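Aminoglycoside phosphotransferase (PDB 6FUC) probably catalyses ATP-dependent phosphorylation of the 3''-hydroxyl of streptomycin, a modification that confers antibiotic resistance. Local coordinates at residues 105-110 with 224-229; 127-132 with 261-266; 188-193 with 219-224; 192-197 with 207-212. All blocks are in the same frame, centred on the assembly; numbering follows the deposited sequence.

Interaction 1: residues 105-110 with 224-229; sequences AAWEPI and LLFATA
The six-membered ring of Trp107 receives Ala229 and Phe226 obliquely at its outer end; Phe247 and Trp233 meet the indole edge-to-face, and the ring of Trp239 stands at about 75° to it. Ala229 CB is 3.8 Å from Trp107 CH2 and equally close to Trp107 CZ3, so a small methyl group receives the far end of a large flat one. The side chains of Phe226 and Trp107 run at about a right angle to each other, with Phe226 CD1 4.2 Å from Trp107 CH2. With CG anti to the backbone N (chi1 -165°), the long indole extends across the gap. On the pyrrole side its NE1 donates to the carbonyl O of Ala243, which limits how the indole can turn. One helical turn further on, the contact becomes purely aliphatic: Ile110 CG2 meets Leu225 CD2 at 4.0 Å. The case illustrates how bulky side chains fill a wide helix-helix gap, for the local axes run antiparallel at 177° and come no nearer than 13.3 Å. Between helices 100-117 and 219-233 the touching side chains are buried, with Phe247 of helix 243-251 reaching all but Ala229, and Ile195 of strand 195-197 touching Ile110 and Leu225.

Interaction 2: residues 127-132 with 261-266; sequences FTRELG and RFYLHL
Leu131 is the knob of this contact, and the hollow that takes it is built from the neighbours Phe262 and Tyr263 and, one turn on, Leu266 of helix 257-266. Its branches divide the work. CD1 of Leu131 makes the closest approach, 3.6 Å from Leu266 CD2, and it also lies in the plane of the Phe262 ring, at the edge, 3.8 Å from Phe262 CE2. CD2 of Leu131 touches both aromatic side chains, 4.0 Å from Tyr263 OH and from Phe262 CE2 alike. The walls of the hollow are themselves packed together, since Phe262 CD2 sits 3.9 Å above the plane of the Tyr263 ring, over its centre. Leu131 is aimed into this site by a CG anti to the backbone N (chi1 180°), while Phe262 comes to meet it from the opposite direction. The contact belongs to the helical C-terminal lobe of the kinase-like fold, where the chain turns into helix 131-143 with Glu130 at the N-cap position. Leu131 N donates to Glu179 OE2, and the Leu131 side chain also touches Arg175 and Leu176 of helix 172-181. A second, looser bump is the buried guanidinium of Arg129, whose NH2 approaches Tyr263 CD1 obliquely at 4.5 Å. Its NH1 is committed to the carbonyl O of Gly188, which ties this side of the contact to the loop after strand 184-186.

Interaction 3: residues 188-193 with 219-224; sequences GDLCLP and YADLAL
The loop carrying the His-Gly-Asp sequence of aminoglycoside phosphotransferases is fastened here to the first turns of helix 219-233, chiefly through Asp221. Asp221 CG lies anti to its carbonyl carbon (chi1 -85°), which carries the carboxylate over toward the loop. Asp221 OD1 accepts from Gly188 N through its syn lone pair, at 2.9 Å and nearly straight (165°). A water also donates to Asp221 OD1, at 2.7 Å. The same water donates to Ala220 O at 2.8 Å and accepts from Leu190 N at 2.9 Å, bridging loop and helix. Asp221 OD2 is bonded to His118 NE2 and His187 N, so two bonds to each oxygen hold the carboxylate in place. At the phi of Gly188, 103°, a side chain would collide with the carbonyl of the residue before, a conformation suited to glycine. Beyond it, Leu190 centres an inverse gamma turn and lays its CD2 across the aspartate, 3.8 Å from Asp221 CB. Leu224 puts CD1 3.8 Å from Asp189 OD1. A helix aspartate that holds the backbone of the catalytic loop is characteristic of the protein kinase fold, in whose members the loop aspartate, probably Asp189 here, serves phosphoryl transfer.

Interaction 4: residues 192-197 with 207-212; sequences LPNIIL and FIDLGR
Asn194 meets Ile208 and Asp209 along its whole side chain. Asn194 CB lies 3.5 Å from Ile208 O, a carbonyl that accepts from His187 NE2. Asn194 CG packs on Asp209 CB at 3.7 Å. There the amide divides: ND2 bonds to the carbonyl O of Asp189, which settles the flip, while OD1 of Asn194 faces Asp209 OD2 at 3.1 Å, two acceptors with no bond between them. Amide and carboxylate planes stand 86° apart. In related kinases, the asparagine of the catalytic loop and the aspartate of the DFG-like motif, here Ile-Asp-Leu-Gly, coordinate the magnesium of the nucleotide; two oxygens brought together this way are consistent with such a site. Alongside, the backbones are joined: Ile208 N donates to Asn194 O at 3.0 Å (166°), and Phe207 CA adds a CH...O contact to the same oxygen. Ile208 CG1 sits between its backbone N and carbonyl carbon (chi1 64°), which brings CG1 against Asn194 and CD1 against Pro193 O. Ile195 and Phe207 form an antiparallel non-hydrogen-bonded pair, side by side, with Ile195 CG1 4.2 Å from Phe207 CE1. Ile196 instead turns toward Ile208, and its CG1 comes within 3.9 Å of Ile208 CG2.

In the fold
Interaction 3 is the hub of the set: its centre lies about 9 Å from those of interactions 1 and 4 and about 10 Å from that of interaction 2. It touches each of them directly. Thr228 OG1 and Leu192 N, 3.0 Å apart, tie it to interaction 1, with which it shares helix 219-233; Arg129 NH2 of interaction 2 packs on Ala220 CB at 3.5 Å; and Leu190 CD1 lies 3.8 Å from Ile195 CG1 of interaction 4. Interactions 3 and 4 together frame the probable catalytic and metal-binding centre, whereas interactions 1 and 2, with centres about 19 Å apart, belong to the helical packing around it.

Interaction 1: residues 105-110 with 224-229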
loop_
_atom_site.group_PDB
_atom_site.type_symbol
_atom_site.label_atom_id
_atom_site.label_comp_id
_atom_site.label_asym_id
_atom_site.label_seq_id
_atom_site.Cartn_x
_atom_site.Cartn_y
_atom_site.Cartn_z
ATOM N N ALA A 105 12.301 15.030 -8.593
ATOM C CA ALA A 105 13.093 15.495 -7.460
ATOM C C ALA A 105 13.086 14.495 -6.280
ATOM O O ALA A 105 14.020 14.469 -5.511
ATOM C CB ALA A 105 12.577 16.855 -6.925
ATOM N N ALA A 106 11.998 13.800 -6.103
ATOM C CA ALA A 106 11.824 12.847 -5.014
ATOM C C ALA A 106 12.292 11.436 -5.371
ATOM O O ALA A 106 12.253 10.550 -4.517
ATOM C CB ALA A 106 10.366 12.790 -4.635
ATOM N N TRP A 107 12.738 11.197 -6.612
ATOM C CA TRP A 107 12.916 9.825 -7.087
ATOM C C TRP A 107 14.034 9.084 -6.340
ATOM O O TRP A 107 13.841 7.983 -5.784
ATOM C CB TRP A 107 13.130 9.839 -8.568
ATOM C CG TRP A 107 12.990 8.508 -9.311
ATOM C CD1 TRP A 107 13.919 7.954 -10.125
ATOM C CD2 TRP A 107 11.851 7.679 -9.371
ATOM N NE1 TRP A 107 13.426 6.821 -10.690
ATOM C CE2 TRP A 107 12.161 6.604 -10.247
ATOM C CE3 TRP A 107 10.616 7.697 -8.761
ATOM C CZ2 TRP A 107 11.280 5.593 -10.531
ATOM C CZ3 TRP A 107 9.705 6.661 -9.045
ATOM C CH2 TRP A 107 10.064 5.614 -9.933
ATOM N N GLU A 108 15.196 9.702 -6.260
ATOM C CA GLU A 108 16.294 9.103 -5.443
ATOM C C GLU A 108 15.971 9.086 -3.937
ATOM O O GLU A 108 16.230 8.079 -3.260
ATOM C CB GLU A 108 17.687 9.707 -5.727
ATOM C CG GLU A 108 18.161 9.403 -7.112
ATOM C CD GLU A 108 19.480 10.067 -7.439
ATOM O OE1 GLU A 108 19.905 11.010 -6.748
ATOM O OE2 GLU A 108 20.091 9.567 -8.403
ATOM N N PRO A 109 15.333 10.156 -3.413
ATOM C CA PRO A 109 14.891 10.091 -2.020
ATOM C C PRO A 109 13.922 8.910 -1.745
ATOM O O PRO A 109 14.029 8.274 -0.678
ATOM C CB PRO A 109 14.223 11.434 -1.792
ATOM C CG PRO A 109 15.039 12.347 -2.628
ATOM C CD PRO A 109 15.410 11.547 -3.857
ATOM N N ILE A 110 13.046 8.611 -2.688
ATOM C CA ILE A 110 12.150 7.491 -2.539
ATOM C C ILE A 110 12.950 6.196 -2.540
ATOM O O ILE A 110 12.732 5.295 -1.694
ATOM C CB ILE A 110 11.031 7.518 -3.614
ATOM C CG1 ILE A 110 10.061 8.647 -3.392
ATOM C CG2 ILE A 110 10.319 6.169 -3.615
ATOM C CD1 ILE A 110 9.178 8.946 -4.556
ATOM N N LEU A 224 4.528 -1.985 -7.975
ATOM C CA LEU A 224 3.453 -0.972 -7.824
ATOM C C LEU A 224 4.000 0.431 -7.887
ATOM O O LEU A 224 3.389 1.314 -8.472
ATOM C CB LEU A 224 2.706 -1.188 -6.514
ATOM C CG LEU A 224 2.063 -2.544 -6.270
ATOM C CD1 LEU A 224 1.262 -2.526 -5.023
ATOM C CD2 LEU A 224 1.482 -3.231 -7.432
ATOM N N LEU A 225 5.162 0.638 -7.302
ATOM C CA LEU A 225 5.798 1.943 -7.339
ATOM C C LEU A 225 6.114 2.317 -8.800
ATOM O O LEU A 225 5.798 3.420 -9.247
ATOM C CB LEU A 225 7.021 1.932 -6.500
ATOM C CG LEU A 225 7.831 3.227 -6.569
ATOM C CD1 LEU A 225 7.107 4.498 -6.207
ATOM C CD2 LEU A 225 9.041 3.068 -5.704
ATOM N N PHE A 226 6.725 1.400 -9.533
ATOM C CA PHE A 226 7.099 1.709 -10.891
ATOM C C PHE A 226 5.876 1.918 -11.759
ATOM O O PHE A 226 5.887 2.863 -12.599
ATOM C CB PHE A 226 7.958 0.613 -11.489
ATOM C CG PHE A 226 9.310 0.456 -10.883
ATOM C CD1 PHE A 226 9.861 1.426 -10.112
ATOM C CD2 PHE A 226 10.090 -0.667 -11.184
ATOM C CE1 PHE A 226 11.132 1.302 -9.595
ATOM C CE2 PHE A 226 11.340 -0.812 -10.672
ATOM C CZ PHE A 226 11.906 0.176 -9.869
ATOM N N ALA A 227 4.856 1.081 -11.640
ATOM C CA ALA A 227 3.678 1.235 -12.528
ATOM C C ALA A 227 2.968 2.534 -12.235
ATOM O O ALA A 227 2.542 3.220 -13.149
ATOM C CB ALA A 227 2.761 0.048 -12.298
ATOM N N THR A 228 2.825 2.896 -10.961
ATOM C CA THR A 228 2.127 4.144 -10.659
ATOM C C THR A 228 2.955 5.361 -11.027
ATOM O O THR A 228 2.440 6.360 -11.509
ATOM C CB THR A 228 1.567 4.167 -9.249
ATOM O OG1 THR A 228 2.616 4.018 -8.254
ATOM C CG2 THR A 228 0.527 3.117 -9.055
ATOM N N ALA A 229 4.259 5.283 -10.914
ATOM C CA ALA A 229 5.076 6.398 -11.393
ATOM C C ALA A 229 5.060 6.544 -12.911
ATOM O O ALA A 229 5.170 7.673 -13.369
ATOM C CB ALA A 229 6.510 6.172 -11.002
#

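Interaction 2: residues 127-132 with 261-266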
loop_
_atom_site.group_PDB
_atom_site.type_symbol
_atom_site.label_atom_id
_atom_site.label_comp_id
_atom_site.label_asym_id
_atom_site.label_seq_id
_atom_site.Cartn_x
_atom_site.Cartn_y
_atom_site.Cartn_z
ATOM N N PHE A 127 5.243 -9.619 10.882
ATOM C CA PHE A 127 4.173 -9.609 9.861
ATOM C C PHE A 127 4.693 -10.176 8.548
ATOM O O PHE A 127 5.863 -9.998 8.178
ATOM C CB PHE A 127 3.741 -8.166 9.623
ATOM C CG PHE A 127 3.384 -7.459 10.898
ATOM C CD1 PHE A 127 2.274 -7.782 11.582
ATOM C CD2 PHE A 127 4.218 -6.495 11.407
ATOM C CE1 PHE A 127 1.939 -7.154 12.777
ATOM C CE2 PHE A 127 3.912 -5.857 12.595
ATOM C CZ PHE A 127 2.781 -6.194 13.303
ATOM N N THR A 128 3.763 -10.808 7.830
ATOM C CA THR A 128 4.041 -11.347 6.514
ATOM C C THR A 128 2.982 -10.919 5.503
ATOM O O THR A 128 1.812 -10.787 5.836
ATOM C CB THR A 128 4.146 -12.861 6.549
ATOM O OG1 THR A 128 2.855 -13.438 6.824
ATOM C CG2 THR A 128 5.215 -13.342 7.469
ATOM N N ARG A 129 3.412 -10.777 4.258
ATOM C CA ARG A 129 2.468 -10.696 3.110
ATOM C C ARG A 129 3.094 -11.511 1.978
ATOM O O ARG A 129 3.237 -11.084 0.848
ATOM C CB ARG A 129 2.142 -9.260 2.681
ATOM C CG ARG A 129 3.298 -8.410 2.270
ATOM C CD ARG A 129 2.967 -7.560 1.076
ATOM N NE ARG A 129 2.752 -8.448 -0.094
ATOM C CZ ARG A 129 2.286 -8.059 -1.275
ATOM N NH1 ARG A 129 1.868 -6.828 -1.542
ATOM N NH2 ARG A 129 2.330 -8.934 -2.270
ATOM N N GLU A 130 3.497 -12.739 2.320
ATOM C CA GLU A 130 4.225 -13.587 1.435
ATOM C C GLU A 130 3.298 -14.160 0.362
ATOM O O GLU A 130 2.062 -14.094 0.465
ATOM C CB GLU A 130 5.013 -14.665 2.196
ATOM C CG GLU A 130 6.197 -14.103 2.951
ATOM C CD GLU A 130 6.677 -14.934 4.072
ATOM O OE1 GLU A 130 5.868 -15.785 4.622
ATOM O OE2 GLU A 130 7.849 -14.764 4.487
ATOM N N LEU A 131 3.928 -14.737 -0.666
ATOM C CA LEU A 131 3.160 -15.052 -1.852
ATOM C C LEU A 131 2.091 -16.088 -1.572
ATOM O O LEU A 131 1.032 -16.062 -2.192
ATOM C CB LEU A 131 4.144 -15.512 -2.936
ATOM C CG LEU A 131 3.511 -15.884 -4.250
ATOM C CD1 LEU A 131 2.620 -14.804 -4.802
ATOM C CD2 LEU A 131 4.616 -16.214 -5.207
ATOM N N GLY A 132 2.356 -17.065 -0.714
ATOM C CA GLY A 132 1.309 -18.056 -0.471
ATOM C C GLY A 132 0.051 -17.453 0.083
ATOM O O GLY A 132 -1.077 -17.817 -0.317
ATOM N N ARG A 261 6.572 -8.029 -13.339
ATOM C CA ARG A 261 5.268 -8.133 -13.987
ATOM C C ARG A 261 4.335 -9.099 -13.257
ATOM O O ARG A 261 3.130 -8.905 -13.232
ATOM C CB ARG A 261 5.477 -8.500 -15.474
ATOM C CG ARG A 261 5.661 -7.338 -16.426
ATOM C CD ARG A 261 5.732 -7.833 -17.882
ATOM N NE ARG A 261 4.548 -8.641 -18.197
ATOM C CZ ARG A 261 4.531 -9.963 -18.357
ATOM N NH1 ARG A 261 5.655 -10.668 -18.252
ATOM N NH2 ARG A 261 3.380 -10.579 -18.632
ATOM N N PHE A 262 4.907 -10.196 -12.718
ATOM C CA PHE A 262 4.106 -11.141 -11.967
ATOM C C PHE A 262 3.404 -10.380 -10.822
ATOM O O PHE A 262 2.210 -10.568 -10.600
ATOM C CB PHE A 262 5.006 -12.251 -11.430
ATOM C CG PHE A 262 4.337 -13.253 -10.551
ATOM C CD1 PHE A 262 3.695 -14.359 -11.045
ATOM C CD2 PHE A 262 4.291 -13.046 -9.187
ATOM C CE1 PHE A 262 3.053 -15.265 -10.197
ATOM C CE2 PHE A 262 3.645 -13.937 -8.343
ATOM C CZ PHE A 262 3.057 -15.053 -8.858
ATOM N N TYR A 263 4.165 -9.607 -10.040
ATOM C CA TYR A 263 3.526 -8.883 -8.925
ATOM C C TYR A 263 2.583 -7.787 -9.386
ATOM O O TYR A 263 1.549 -7.565 -8.743
ATOM C CB TYR A 263 4.612 -8.355 -7.949
ATOM C CG TYR A 263 5.180 -9.473 -7.140
ATOM C CD1 TYR A 263 4.450 -10.024 -6.083
ATOM C CD2 TYR A 263 6.405 -10.060 -7.438
ATOM C CE1 TYR A 263 4.918 -11.119 -5.376
ATOM C CE2 TYR A 263 6.887 -11.141 -6.712
ATOM C CZ TYR A 263 6.155 -11.694 -5.709
ATOM O OH TYR A 263 6.550 -12.768 -4.982
ATOM N N LEU A 264 2.914 -7.101 -10.475
ATOM C CA LEU A 264 1.996 -6.116 -11.037
ATOM C C LEU A 264 0.647 -6.731 -11.347
ATOM O O LEU A 264 -0.374 -6.142 -11.101
ATOM C CB LEU A 264 2.593 -5.487 -12.290
ATOM C CG LEU A 264 1.747 -4.349 -12.857
ATOM C CD1 LEU A 264 1.618 -3.157 -11.873
ATOM C CD2 LEU A 264 2.339 -3.919 -14.173
ATOM N N HIS A 265 0.719 -7.925 -11.942
ATOM C CA HIS A 265 -0.477 -8.600 -12.383
ATOM C C HIS A 265 -1.253 -9.331 -11.255
ATOM O O HIS A 265 -2.483 -9.423 -11.321
ATOM C CB HIS A 265 -0.146 -9.578 -13.491
ATOM C CG HIS A 265 0.229 -8.870 -14.751
ATOM N ND1 HIS A 265 0.636 -9.554 -15.879
ATOM C CD2 HIS A 265 0.271 -7.545 -15.068
ATOM C CE1 HIS A 265 0.908 -8.665 -16.830
ATOM N NE2 HIS A 265 0.701 -7.441 -16.364
ATOM N N LEU A 266 -0.513 -9.762 -10.239
ATOM C CA LEU A 266 -1.176 -10.410 -9.105
ATOM C C LEU A 266 -1.955 -9.378 -8.293
ATOM O O LEU A 266 -3.079 -9.644 -7.808
ATOM C CB LEU A 266 -0.136 -11.104 -8.225
ATOM C CG LEU A 266 -0.683 -11.759 -6.966
ATOM C CD1 LEU A 266 -1.727 -12.837 -7.239
ATOM C CD2 LEU A 266 0.484 -12.299 -6.139
#

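Interaction 3: residues 188-193 with 219-224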
loop_
_atom_site.group_PDB
_atom_site.type_symbol
_atom_site.label_atom_id
_atom_site.label_comp_id
_atom_site.label_asym_id
_atom_site.label_seq_id
_atom_site.Cartn_x
_atom_site.Cartn_y
_atom_site.Cartn_z
ATOM N N GLY A 188 3.902 -3.112 1.382
ATOM C CA GLY A 188 2.779 -3.975 1.093
ATOM C C GLY A 188 1.781 -3.424 0.121
ATOM O O GLY A 188 1.002 -4.216 -0.429
ATOM N N ASP A 189 1.773 -2.114 -0.086
ATOM C CA ASP A 189 0.898 -1.469 -1.073
ATOM C C ASP A 189 1.597 -0.181 -1.527
ATOM O O ASP A 189 1.117 0.936 -1.312
ATOM C CB ASP A 189 -0.477 -1.195 -0.509
ATOM C CG ASP A 189 -1.414 -0.553 -1.489
ATOM O OD1 ASP A 189 -1.208 -0.732 -2.700
ATOM O OD2 ASP A 189 -2.371 0.122 -1.044
ATOM N N LEU A 190 2.736 -0.359 -2.178
ATOM C CA LEU A 190 3.683 0.780 -2.430
ATOM C C LEU A 190 3.319 1.474 -3.741
ATOM O O LEU A 190 4.172 1.677 -4.615
ATOM C CB LEU A 190 5.108 0.349 -2.342
ATOM C CG LEU A 190 6.120 1.522 -2.222
ATOM C CD1 LEU A 190 5.963 2.236 -0.870
ATOM C CD2 LEU A 190 7.533 1.016 -2.399
ATOM N N CYS A 191 2.054 1.884 -3.869
ATOM C CA CYS A 191 1.664 2.794 -4.922
ATOM C C CYS A 191 2.000 4.208 -4.502
ATOM O O CYS A 191 2.048 4.539 -3.294
ATOM C CB CYS A 191 0.199 2.644 -5.188
ATOM S SG CYS A 191 -0.881 2.754 -3.837
ATOM N N LEU A 192 2.117 5.127 -5.464
ATOM C CA LEU A 192 2.464 6.526 -5.149
ATOM C C LEU A 192 1.611 7.227 -4.099
ATOM O O LEU A 192 2.158 8.000 -3.327
ATOM C CB LEU A 192 2.480 7.395 -6.412
ATOM C CG LEU A 192 3.598 7.168 -7.396
ATOM C CD1 LEU A 192 3.469 8.183 -8.514
ATOM C CD2 LEU A 192 4.979 7.269 -6.753
ATOM N N PRO A 193 0.290 6.967 -4.021
ATOM C CA PRO A 193 -0.490 7.647 -3.010
ATOM C C PRO A 193 0.002 7.394 -1.597
ATOM O O PRO A 193 -0.324 8.173 -0.692
ATOM C CB PRO A 193 -1.919 7.080 -3.193
ATOM C CG PRO A 193 -1.962 6.802 -4.685
ATOM C CD PRO A 193 -0.598 6.251 -4.977
ATOM N N TYR A 219 9.946 -6.991 -5.097
ATOM C CA TYR A 219 9.089 -6.597 -6.246
ATOM C C TYR A 219 7.613 -6.485 -5.948
ATOM O O TYR A 219 6.899 -5.868 -6.716
ATOM C CB TYR A 219 9.374 -7.526 -7.458
ATOM C CG TYR A 219 10.625 -7.144 -8.159
ATOM C CD1 TYR A 219 10.652 -6.020 -8.950
ATOM C CD2 TYR A 219 11.807 -7.800 -7.978
ATOM C CE1 TYR A 219 11.797 -5.596 -9.569
ATOM C CE2 TYR A 219 13.002 -7.396 -8.626
ATOM C CZ TYR A 219 12.992 -6.252 -9.364
ATOM O OH TYR A 219 14.131 -5.801 -9.986
ATOM N N ALA A 220 7.143 -7.054 -4.822
ATOM C CA ALA A 220 5.773 -6.808 -4.421
ATOM C C ALA A 220 5.546 -5.314 -4.244
ATOM O O ALA A 220 4.419 -4.819 -4.467
ATOM C CB ALA A 220 5.420 -7.577 -3.154
ATOM N N ASP A 221 6.548 -4.612 -3.762
ATOM C CA ASP A 221 6.556 -3.162 -3.637
ATOM C C ASP A 221 7.003 -2.484 -4.906
ATOM O O ASP A 221 6.313 -1.555 -5.393
ATOM C CB ASP A 221 7.487 -2.736 -2.471
ATOM C CG ASP A 221 6.903 -2.727 -1.086
ATOM O OD1 ASP A 221 5.729 -3.076 -0.906
ATOM O OD2 ASP A 221 7.690 -2.389 -0.166
ATOM N N LEU A 222 8.129 -2.865 -5.487
ATOM C CA LEU A 222 8.670 -2.110 -6.602
ATOM C C LEU A 222 7.749 -2.141 -7.827
ATOM O O LEU A 222 7.663 -1.164 -8.555
ATOM C CB LEU A 222 10.041 -2.561 -6.975
ATOM C CG LEU A 222 11.118 -2.483 -5.875
ATOM C CD1 LEU A 222 12.444 -3.012 -6.392
ATOM C CD2 LEU A 222 11.150 -1.051 -5.303
ATOM N N ALA A 223 7.031 -3.256 -8.040
ATOM C CA ALA A 223 6.142 -3.311 -9.197
ATOM C C ALA A 223 5.107 -2.198 -9.149
ATOM O O ALA A 223 4.757 -1.588 -10.167
ATOM C CB ALA A 223 5.464 -4.657 -9.305
ATOM N N LEU A 224 4.528 -1.985 -7.975
ATOM C CA LEU A 224 3.453 -0.972 -7.824
ATOM C C LEU A 224 4.000 0.431 -7.887
ATOM O O LEU A 224 3.389 1.314 -8.472
ATOM C CB LEU A 224 2.706 -1.188 -6.514
ATOM C CG LEU A 224 2.063 -2.544 -6.270
ATOM C CD1 LEU A 224 1.262 -2.526 -5.023
ATOM C CD2 LEU A 224 1.482 -3.231 -7.432
HETATM O O HOH W 1 3.447 -3.156 -2.385
#

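Interaction 4: residues 192-197 with 207-212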
loop_
_atom_site.group_PDB
_atom_site.type_symbol
_atom_site.label_atom_id
_atom_site.label_comp_id
_atom_site.label_asym_id
_atom_site.label_seq_id
_atom_site.Cartn_x
_atom_site.Cartn_y
_atom_site.Cartn_z
ATOM N N LEU A 192 2.117 5.127 -5.464
ATOM C CA LEU A 192 2.464 6.526 -5.149
ATOM C C LEU A 192 1.611 7.227 -4.099
ATOM O O LEU A 192 2.158 8.000 -3.327
ATOM C CB LEU A 192 2.480 7.395 -6.412
ATOM C CG LEU A 192 3.598 7.168 -7.396
ATOM C CD1 LEU A 192 3.469 8.183 -8.514
ATOM C CD2 LEU A 192 4.979 7.269 -6.753
ATOM N N PRO A 193 0.290 6.967 -4.021
ATOM C CA PRO A 193 -0.490 7.647 -3.010
ATOM C C PRO A 193 0.002 7.394 -1.597
ATOM O O PRO A 193 -0.324 8.173 -0.692
ATOM C CB PRO A 193 -1.919 7.080 -3.193
ATOM C CG PRO A 193 -1.962 6.802 -4.685
ATOM C CD PRO A 193 -0.598 6.251 -4.977
ATOM N N ASN A 194 0.683 6.278 -1.384
ATOM C CA ASN A 194 1.067 5.849 -0.032
ATOM C C ASN A 194 2.434 6.329 0.393
ATOM O O ASN A 194 2.914 5.969 1.486
ATOM C CB ASN A 194 0.844 4.362 0.134
ATOM C CG ASN A 194 -0.591 3.999 0.023
ATOM O OD1 ASN A 194 -1.476 4.821 0.328
ATOM N ND2 ASN A 194 -0.884 2.750 -0.314
ATOM N N ILE A 195 3.059 7.160 -0.430
ATOM C CA ILE A 195 4.375 7.772 -0.118
ATOM C C ILE A 195 4.090 9.274 -0.004
ATOM O O ILE A 195 3.662 9.892 -0.956
ATOM C CB ILE A 195 5.406 7.487 -1.213
ATOM C CG1 ILE A 195 5.544 5.976 -1.463
ATOM C CG2 ILE A 195 6.692 8.159 -0.859
ATOM C CD1 ILE A 195 6.384 5.665 -2.631
ATOM N N ILE A 196 4.341 9.834 1.176
ATOM C CA ILE A 196 4.092 11.258 1.418
ATOM C C ILE A 196 5.428 11.976 1.281
ATOM O O ILE A 196 6.423 11.571 1.906
ATOM C CB ILE A 196 3.482 11.507 2.781
ATOM C CG1 ILE A 196 2.225 10.656 2.987
ATOM C CG2 ILE A 196 3.144 12.997 2.926
ATOM C CD1 ILE A 196 1.128 10.770 1.947
ATOM N N LEU A 197 5.435 13.053 0.521
ATOM C CA LEU A 197 6.646 13.847 0.257
ATOM C C LEU A 197 6.604 15.146 1.044
ATOM O O LEU A 197 5.567 15.791 1.196
ATOM C CB LEU A 197 6.740 14.196 -1.234
ATOM C CG LEU A 197 6.697 12.995 -2.171
ATOM C CD1 LEU A 197 6.753 13.452 -3.620
ATOM C CD2 LEU A 197 7.762 11.989 -1.892
ATOM N N PHE A 207 5.523 7.058 5.104
ATOM C CA PHE A 207 4.641 6.121 4.417
ATOM C C PHE A 207 3.289 6.057 5.142
ATOM O O PHE A 207 3.266 6.203 6.363
ATOM C CB PHE A 207 5.259 4.735 4.421
ATOM C CG PHE A 207 6.585 4.655 3.723
ATOM C CD1 PHE A 207 6.666 4.635 2.361
ATOM C CD2 PHE A 207 7.770 4.648 4.437
ATOM C CE1 PHE A 207 7.890 4.570 1.699
ATOM C CE2 PHE A 207 9.008 4.587 3.774
ATOM C CZ PHE A 207 9.023 4.520 2.410
ATOM N N ILE A 208 2.220 5.817 4.391
ATOM C CA ILE A 208 0.910 5.625 4.964
ATOM C C ILE A 208 0.278 4.328 4.429
ATOM O O ILE A 208 0.852 3.687 3.548
ATOM C CB ILE A 208 -0.006 6.840 4.717
ATOM C CG1 ILE A 208 -0.283 7.042 3.217
ATOM C CG2 ILE A 208 0.535 8.089 5.374
ATOM C CD1 ILE A 208 -1.482 7.913 2.928
ATOM N N ASP A 209 -0.872 3.977 4.962
ATOM C CA ASP A 209 -1.669 2.848 4.459
ATOM C C ASP A 209 -0.861 1.543 4.489
ATOM O O ASP A 209 -0.637 0.848 3.499
ATOM C CB ASP A 209 -2.337 3.160 3.134
ATOM C CG ASP A 209 -3.471 4.220 3.345
ATOM O OD1 ASP A 209 -3.912 4.487 4.477
ATOM O OD2 ASP A 209 -3.889 4.832 2.348
ATOM N N LEU A 210 -0.471 1.215 5.746
ATOM C CA LEU A 210 0.458 0.132 6.071
ATOM C C LEU A 210 -0.174 -1.183 6.388
ATOM O O LEU A 210 0.467 -2.080 6.929
ATOM C CB LEU A 210 1.350 0.616 7.223
ATOM C CG LEU A 210 2.261 1.772 6.916
ATOM C CD1 LEU A 210 2.707 2.507 8.143
ATOM C CD2 LEU A 210 3.456 1.306 6.140
ATOM N N GLY A 211 -1.454 -1.361 6.020
ATOM C CA GLY A 211 -2.186 -2.538 6.397
ATOM C C GLY A 211 -1.717 -3.855 5.839
ATOM O O GLY A 211 -2.102 -4.904 6.351
ATOM N N ARG A 212 -0.867 -3.839 4.793
ATOM C CA ARG A 212 -0.267 -5.036 4.203
ATOM C C ARG A 212 1.211 -5.163 4.503
ATOM O O ARG A 212 1.863 -6.020 3.889
ATOM C CB ARG A 212 -0.568 -5.107 2.705
ATOM C CG ARG A 212 -2.004 -5.387 2.430
ATOM C CD ARG A 212 -2.267 -5.468 0.918
ATOM N NE ARG A 212 -3.605 -5.937 0.670
ATOM C CZ ARG A 212 -3.970 -6.506 -0.478
ATOM N NH1 ARG A 212 -3.136 -6.600 -1.473
ATOM N NH2 ARG A 212 -5.208 -6.963 -0.607
#